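Side-chain contact in acetyl-CoA hydrolase/transferase family protein (Porphyromonas gingivalis, PDB 2NVV), which probably hydrolyses acetyl-CoA or transfers its CoA group to another acid, and binds zinc at its subunit interface: residues 406-411 / 468-473. Residues are numbered along the deposited sequence; the frame is centred on the assembly and turned at random.
With ZN (zinc ion), chain H.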
# COMPACT_ATOMS: atom_id res chain seq x y z
N VAL A 406 3.67 -14.58 -16.09
CA VAL A 406 3.69 -15.92 -15.55
C VAL A 406 2.41 -16.26 -14.78
O VAL A 406 1.64 -15.37 -14.44
CB VAL A 406 4.89 -16.07 -14.60
CG1 VAL A 406 6.19 -15.86 -15.37
CG2 VAL A 406 4.77 -15.04 -13.49
N PRO A 407 2.18 -17.55 -14.50
CA PRO A 407 0.98 -17.96 -13.75
C PRO A 407 0.91 -17.23 -12.41
O PRO A 407 -0.14 -16.71 -12.03
CB PRO A 407 1.17 -19.46 -13.59
CG PRO A 407 1.92 -19.84 -14.85
CD PRO A 407 2.93 -18.72 -14.98
N MSE A 408 2.03 -17.22 -11.69
CA MSE A 408 2.15 -16.55 -10.40
C MSE A 408 3.53 -15.93 -10.31
O MSE A 408 4.51 -16.56 -10.71
CB MSE A 408 1.97 -17.53 -9.25
CG MSE A 408 1.88 -16.86 -7.89
SE MSE A 408 2.04 -18.07 -6.36
CE MSE A 408 0.19 -18.65 -6.18
N VAL A 409 3.62 -14.69 -9.82
CA VAL A 409 4.92 -14.03 -9.69
C VAL A 409 5.72 -14.69 -8.56
O VAL A 409 5.19 -14.96 -7.48
CB VAL A 409 4.78 -12.49 -9.40
CG1 VAL A 409 4.27 -11.77 -10.63
CG2 VAL A 409 3.86 -12.25 -8.24
N ALA A 410 7.00 -14.96 -8.83
CA ALA A 410 7.90 -15.58 -7.87
C ALA A 410 8.15 -14.71 -6.64
O ALA A 410 8.73 -15.16 -5.66
CB ALA A 410 9.22 -15.93 -8.54
N HIS A 411 7.71 -13.45 -6.72
CA HIS A 411 7.87 -12.51 -5.62
C HIS A 411 6.84 -11.41 -5.79
O HIS A 411 6.79 -10.76 -6.83
CB HIS A 411 9.26 -11.88 -5.64
CG HIS A 411 9.53 -10.99 -4.47
ND1 HIS A 411 9.78 -11.48 -3.21
CD2 HIS A 411 9.55 -9.64 -4.37
CE1 HIS A 411 9.94 -10.47 -2.37
NE2 HIS A 411 9.81 -9.34 -3.05
N THR A 468 -9.74 -17.49 -7.13
CA THR A 468 -8.48 -17.40 -7.87
C THR A 468 -7.99 -18.79 -8.28
O THR A 468 -7.64 -19.62 -7.44
CB THR A 468 -7.40 -16.70 -7.00
OG1 THR A 468 -7.88 -15.41 -6.58
CG2 THR A 468 -6.11 -16.52 -7.79
N PRO A 469 -7.98 -19.06 -9.60
CA PRO A 469 -7.56 -20.33 -10.21
C PRO A 469 -6.06 -20.65 -10.15
O PRO A 469 -5.49 -21.09 -11.16
CB PRO A 469 -8.03 -20.20 -11.66
CG PRO A 469 -9.03 -19.09 -11.64
CD PRO A 469 -8.47 -18.14 -10.64
N GLN A 470 -5.42 -20.45 -9.01
CA GLN A 470 -3.99 -20.77 -8.89
C GLN A 470 -3.82 -22.25 -8.57
O GLN A 470 -4.48 -22.79 -7.68
CB GLN A 470 -3.33 -19.92 -7.79
CG GLN A 470 -3.04 -18.49 -8.19
CD GLN A 470 -1.88 -18.38 -9.16
OE1 GLN A 470 -1.58 -19.31 -9.91
NE2 GLN A 470 -1.23 -17.24 -9.18
N ASN A 471 -2.95 -22.92 -9.32
CA ASN A 471 -2.71 -24.34 -9.10
C ASN A 471 -1.38 -24.51 -8.38
O ASN A 471 -0.31 -24.53 -8.99
CB ASN A 471 -2.69 -25.06 -10.43
CG ASN A 471 -2.69 -26.55 -10.27
OD1 ASN A 471 -1.91 -27.10 -9.49
ND2 ASN A 471 -3.56 -27.23 -11.01
N LEU A 472 -1.45 -24.62 -7.06
CA LEU A 472 -0.26 -24.76 -6.23
C LEU A 472 0.69 -25.87 -6.63
O LEU A 472 1.84 -25.88 -6.19
CB LEU A 472 -0.67 -24.90 -4.76
CG LEU A 472 -0.70 -23.59 -3.95
CD1 LEU A 472 -1.40 -22.47 -4.73
CD2 LEU A 472 -1.38 -23.85 -2.61
N ASP A 473 0.24 -26.80 -7.47
CA ASP A 473 1.11 -27.89 -7.91
C ASP A 473 2.04 -27.49 -9.04
O ASP A 473 3.09 -28.11 -9.21
CB ASP A 473 0.30 -29.09 -8.38
CG ASP A 473 -0.32 -29.87 -7.25
OD1 ASP A 473 0.24 -29.86 -6.13
OD2 ASP A 473 -1.37 -30.51 -7.48
ZN ZN H . 9.50 -7.37 -1.85
O HOH W 1 7.41 -7.55 -1.25
O HOH W 2 11.68 -6.88 -2.70
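The zinc-bearing loop that follows strand 405-406 meets the segment preceding helix 477-484 where the amide of Gln470 reaches the backbone of Pro407 and the side chain of Met408, a selenomethionine. Gln470 NE2 donates to Pro407 O at 3.1 Å, with a bent N-H...O angle of 138°. The donor stands 41° out of the carbonyl plane, so the bond does not follow a lone pair. Tyr459 OH hydrogen-bonds to Gln470 OE1, giving the amide a partner at each end and favouring one flip of the group. Met408 runs across the same amide: CB and CG lie alongside Gln470 NE2, and the bend at chi3 (-86°) brings CE back to 3.6 Å from Gln470 CD. Beyond it, Met408 CE makes a looser apolar contact with Leu472 CD1 (4.4 Å). Three residues on from Met408, His411 NE2 binds zinc at 2.3 Å together with Asp413; Glu416 and His417 of the second subunit complete the protein ligands, so this loop leads directly into an intersubunit metal site. Phe359 and Cys475 pack on Gln470, Phe476 of both subunits touches Met408, and Phe478 of helix 477-484 touches Pro407, just past the end of strand 405-406.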